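Local atomic coordinates of putative mannose-1-phosphate guanylyl transferase (Thermus thermophilus, PDB entry 2CU2), a protein that probably catalyses transfer of a guanylyl group from GTP to mannose 1-phosphate, giving GDP-mannose. Residues T3-M8 against E52-A57; L103-A108 against G188-A193. One frame throughout, in Å; residues are numbered along the deposited sequence.

Contacts 1 and 2 lie in one mixed sheet of the nucleotidyltransferase domain, their centres about 9 Å apart. Strand 3-8 pairs in parallel with strand 54-59 in contact 1, and its other edge meets strand 102-107, which in turn receives strand 184-192 antiparallel in contact 2. Of the two contacts, contact 1 is thus parallel and contact 2 antiparallel. Backbone bonds probably join the inner strands, from L6 N to L104 O (2.6 Å) and from M8 N to L106 O (2.8 Å). Side chains also bridge the contacts, with M8 CE 3.6 Å from V105 CG1. Both contacts are structural pairings within the domain.

Contact 1: residues T3-M8 against E52-A57; sequences TYALVM and ERTLLA
R53 lies across one face of the Y4 ring, and these two residues, together with L55, bury the most surface between strand 3-8 and the segment 52-57. The R53 CB atom stands 4.1 Å from the centroid of the Y4 ring, only 8° off the ring normal, a CH-pi contact. CG follows over the rim, 3.9 Å from Y4 CE1. With CG of R53 anti to its own carbonyl carbon (chi1 -65°), the extended chain crosses the tyrosine at about a right angle and passes the carbonyl of T3. Its guanidinium then uses NH1 to reach water 1 at 3.1 Å, in the plane of the group, and the same water donates to T3 O.

L55 meets the tyrosine differently, bringing CG to the ring edge, 4.2 Å from Y4 CD2. Its CB touches L6 CD1, which also reaches A57 CB, so an apolar row runs along this face. On the other face V7 packs its two methyls separately, CG1 on L56 CD1 and CG2 on T54 CG2.

The backbones are in parallel register, A5 with T54 through M8 with A57. Four bonds join them, among them L55 N to A5 O at 2.6 Å, nearly straight at 172°. Beyond the segments, R74 takes the carbonyl of E52 and weakly the hydroxyl of Y4. This pairing belongs to the parallel half of the Rossmann-like GT-A sheet. Its chemistry changes along its length: aliphatic packing round L6, V7 and L55 gives way to a tyrosine covered by arginine methylenes, whose charged group turns to water.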
# COMPACT_ATOMS: atom_id res chain seq x y z
N THR A 3 -26.10 -39.35 -5.29
CA THR A 3 -25.04 -38.75 -4.49
C THR A 3 -25.33 -37.30 -4.16
O THR A 3 -25.72 -36.51 -5.02
CB THR A 3 -23.68 -38.81 -5.23
OG1 THR A 3 -23.35 -40.17 -5.51
CG2 THR A 3 -22.58 -38.19 -4.37
N TYR A 4 -25.15 -36.95 -2.89
CA TYR A 4 -25.34 -35.57 -2.46
C TYR A 4 -23.95 -35.02 -2.17
O TYR A 4 -23.02 -35.78 -1.90
CB TYR A 4 -26.22 -35.50 -1.20
CG TYR A 4 -27.68 -35.22 -1.50
CD1 TYR A 4 -28.45 -36.13 -2.23
CD2 TYR A 4 -28.27 -34.02 -1.11
CE1 TYR A 4 -29.78 -35.84 -2.55
CE2 TYR A 4 -29.59 -33.73 -1.42
CZ TYR A 4 -30.34 -34.64 -2.14
OH TYR A 4 -31.64 -34.35 -2.47
N ALA A 5 -23.82 -33.71 -2.24
CA ALA A 5 -22.54 -33.08 -1.99
C ALA A 5 -22.70 -31.99 -0.94
O ALA A 5 -23.60 -31.16 -1.03
CB ALA A 5 -21.98 -32.48 -3.28
N LEU A 6 -21.84 -32.02 0.07
CA LEU A 6 -21.86 -31.01 1.12
C LEU A 6 -20.65 -30.11 0.89
O LEU A 6 -19.50 -30.57 0.96
CB LEU A 6 -21.75 -31.64 2.51
CG LEU A 6 -21.58 -30.59 3.62
CD1 LEU A 6 -22.90 -29.84 3.81
CD2 LEU A 6 -21.16 -31.24 4.93
N VAL A 7 -20.91 -28.84 0.61
CA VAL A 7 -19.85 -27.86 0.42
C VAL A 7 -19.72 -26.95 1.64
O VAL A 7 -20.56 -26.11 1.93
CB VAL A 7 -20.19 -27.03 -0.82
CG1 VAL A 7 -19.12 -25.97 -1.04
CG2 VAL A 7 -20.26 -27.93 -2.04
N MET A 8 -18.62 -27.17 2.39
CA MET A 8 -18.44 -26.41 3.62
C MET A 8 -17.76 -25.06 3.36
O MET A 8 -16.62 -24.97 2.94
CB MET A 8 -17.58 -27.25 4.57
CG MET A 8 -18.20 -28.63 4.84
SD MET A 8 -17.30 -29.55 6.08
CE MET A 8 -15.77 -29.79 5.16
N GLU A 52 -28.97 -29.26 -7.60
CA GLU A 52 -30.10 -29.71 -6.81
C GLU A 52 -29.69 -30.61 -5.64
O GLU A 52 -30.29 -30.61 -4.57
CB GLU A 52 -31.07 -30.45 -7.72
CG GLU A 52 -31.21 -29.77 -9.08
CD GLU A 52 -30.57 -30.63 -10.14
OE1 GLU A 52 -30.59 -31.85 -9.99
OE2 GLU A 52 -30.03 -30.08 -11.10
N ARG A 53 -28.64 -31.43 -5.88
CA ARG A 53 -28.19 -32.36 -4.85
C ARG A 53 -26.97 -31.84 -4.08
O ARG A 53 -26.21 -32.59 -3.49
CB ARG A 53 -27.86 -33.70 -5.52
CG ARG A 53 -29.11 -34.36 -6.11
CD ARG A 53 -28.83 -35.76 -6.69
NE ARG A 53 -30.10 -36.43 -6.97
CZ ARG A 53 -30.07 -37.60 -7.64
NH1 ARG A 53 -28.92 -38.14 -8.00
NH2 ARG A 53 -31.22 -38.23 -7.92
N THR A 54 -26.78 -30.51 -4.13
CA THR A 54 -25.65 -29.91 -3.44
C THR A 54 -26.09 -29.07 -2.24
O THR A 54 -27.01 -28.27 -2.32
CB THR A 54 -24.88 -29.04 -4.43
OG1 THR A 54 -24.41 -29.86 -5.51
CG2 THR A 54 -23.67 -28.40 -3.74
N LEU A 55 -25.42 -29.25 -1.11
CA LEU A 55 -25.74 -28.51 0.10
C LEU A 55 -24.59 -27.57 0.45
O LEU A 55 -23.44 -27.99 0.58
CB LEU A 55 -25.99 -29.48 1.26
CG LEU A 55 -26.93 -30.66 0.95
CD1 LEU A 55 -26.85 -31.69 2.07
CD2 LEU A 55 -28.36 -30.15 0.78
N LEU A 56 -24.90 -26.28 0.59
CA LEU A 56 -23.89 -25.30 0.91
C LEU A 56 -24.00 -24.86 2.37
O LEU A 56 -24.89 -24.09 2.72
CB LEU A 56 -24.03 -24.08 -0.00
CG LEU A 56 -23.09 -22.92 0.32
CD1 LEU A 56 -21.63 -23.34 0.14
CD2 LEU A 56 -23.43 -21.76 -0.59
N ALA A 57 -23.09 -25.36 3.20
CA ALA A 57 -23.08 -25.03 4.62
C ALA A 57 -22.29 -23.75 4.90
O ALA A 57 -21.11 -23.64 4.54
CB ALA A 57 -22.49 -26.18 5.42
O HOH W 1 -26.02 -37.11 -7.79

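Contact 2: residues L103-A108 against G188-A193; sequences LLVLPA and GVFAFA
F192 packs alongside L103 where strands 102-107 and 184-192 pair antiparallel, within the mixed sheet of the GT-A-type nucleotidyltransferase fold. Followed outward from CB, the F192 side chain has CG between the backbone N and the carbonyl carbon (chi1 48°), which brings the ring toward L103 and V105. CD2 passes 4.2 Å from L103 O, an atom that lies over the centre of one ring face. Along the other side CE1 touches CB and CD2 of L103, the latter at 3.9 Å. CE2 faces V105 CG2, and the tip, CZ, touches both that methyl, at 3.9 Å, and L103 CD2. An alanine here would remove the ring and would probably leave L103 CD2 and V105 CG2 without their shared partner, opening a gap beside L103 and V105.

L104 and A191 lie on the opposite face of the sheet. L104 CD1 presses on A191 CB at 3.5 Å, tight for two carbons, while helix 115-128 covers this pair through M125 and L126 and reaches V189 through L122 and M125. Farther along, V189 CG2 touches both L106 CB and P107 CD.

Two hydrogen-bonded pairs hold the backbones, L103 with F192 and V105 with F190, each bonded in both directions. The straightest bond runs from V105 N to F190 O (2.8 Å, 170°). At the far end G188 has a positive phi (86°) that suits glycine, and G188 O lies 3.2 Å from P107 CD.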
# COMPACT_ATOMS: atom_id res chain seq x y z
N LEU A 103 -22.50 -39.49 0.11
CA LEU A 103 -22.35 -38.09 0.49
C LEU A 103 -20.89 -37.70 0.29
O LEU A 103 -19.97 -38.36 0.79
CB LEU A 103 -22.76 -37.85 1.95
CG LEU A 103 -22.55 -36.40 2.39
CD1 LEU A 103 -23.40 -35.47 1.53
CD2 LEU A 103 -22.89 -36.24 3.87
N LEU A 104 -20.69 -36.62 -0.46
CA LEU A 104 -19.37 -36.12 -0.74
C LEU A 104 -19.21 -34.86 0.13
O LEU A 104 -20.10 -34.01 0.16
CB LEU A 104 -19.28 -35.78 -2.22
CG LEU A 104 -17.97 -35.89 -2.98
CD1 LEU A 104 -17.21 -37.15 -2.59
CD2 LEU A 104 -18.29 -35.88 -4.47
N VAL A 105 -18.10 -34.76 0.85
CA VAL A 105 -17.87 -33.60 1.71
C VAL A 105 -16.62 -32.86 1.24
O VAL A 105 -15.54 -33.45 1.15
CB VAL A 105 -17.68 -34.02 3.18
CG1 VAL A 105 -17.19 -32.84 4.00
CG2 VAL A 105 -18.98 -34.55 3.74
N LEU A 106 -16.76 -31.57 0.95
CA LEU A 106 -15.61 -30.80 0.50
C LEU A 106 -15.57 -29.34 0.94
O LEU A 106 -16.61 -28.69 1.09
CB LEU A 106 -15.51 -30.85 -1.03
CG LEU A 106 -16.78 -30.50 -1.79
CD1 LEU A 106 -16.54 -29.30 -2.69
CD2 LEU A 106 -17.22 -31.70 -2.60
N PRO A 107 -14.36 -28.81 1.15
CA PRO A 107 -14.13 -27.41 1.49
C PRO A 107 -14.28 -26.51 0.26
O PRO A 107 -14.06 -26.91 -0.88
CB PRO A 107 -12.73 -27.29 2.06
CG PRO A 107 -11.92 -28.46 1.49
CD PRO A 107 -13.07 -29.49 1.07
N ALA A 108 -14.72 -25.26 0.51
CA ALA A 108 -14.93 -24.34 -0.59
C ALA A 108 -13.82 -23.28 -0.64
O ALA A 108 -13.83 -22.37 -1.45
CB ALA A 108 -16.29 -23.67 -0.38
N GLY A 188 -8.83 -32.81 2.61
CA GLY A 188 -10.01 -32.14 3.16
C GLY A 188 -11.31 -32.62 2.50
O GLY A 188 -12.40 -32.11 2.76
N VAL A 189 -11.18 -33.61 1.60
CA VAL A 189 -12.37 -34.13 0.93
C VAL A 189 -12.68 -35.57 1.35
O VAL A 189 -11.79 -36.39 1.55
CB VAL A 189 -12.15 -34.06 -0.58
CG1 VAL A 189 -13.36 -34.63 -1.31
CG2 VAL A 189 -11.94 -32.62 -1.00
N PHE A 190 -13.98 -35.86 1.51
CA PHE A 190 -14.37 -37.18 1.98
C PHE A 190 -15.59 -37.72 1.23
O PHE A 190 -16.43 -36.98 0.74
CB PHE A 190 -14.68 -37.08 3.48
CG PHE A 190 -13.50 -36.52 4.21
CD1 PHE A 190 -13.47 -35.17 4.54
CD2 PHE A 190 -12.44 -37.35 4.56
CE1 PHE A 190 -12.39 -34.65 5.23
CE2 PHE A 190 -11.36 -36.82 5.26
CZ PHE A 190 -11.33 -35.47 5.60
N ALA A 191 -15.64 -39.06 1.14
CA ALA A 191 -16.77 -39.71 0.48
C ALA A 191 -17.19 -40.97 1.23
O ALA A 191 -16.38 -41.83 1.56
CB ALA A 191 -16.35 -40.07 -0.94
N PHE A 192 -18.50 -41.03 1.55
CA PHE A 192 -19.02 -42.18 2.27
C PHE A 192 -20.54 -42.27 2.15
O PHE A 192 -21.22 -41.30 1.84
CB PHE A 192 -18.64 -42.03 3.75
CG PHE A 192 -18.99 -40.65 4.22
CD1 PHE A 192 -20.28 -40.37 4.66
CD2 PHE A 192 -18.02 -39.66 4.25
CE1 PHE A 192 -20.59 -39.10 5.12
CE2 PHE A 192 -18.34 -38.39 4.71
CZ PHE A 192 -19.63 -38.11 5.15
N ALA A 193 -21.06 -43.49 2.35
CA ALA A 193 -22.50 -43.59 2.52
C ALA A 193 -22.91 -42.97 3.85
O ALA A 193 -22.24 -43.11 4.87
CB ALA A 193 -22.89 -45.07 2.49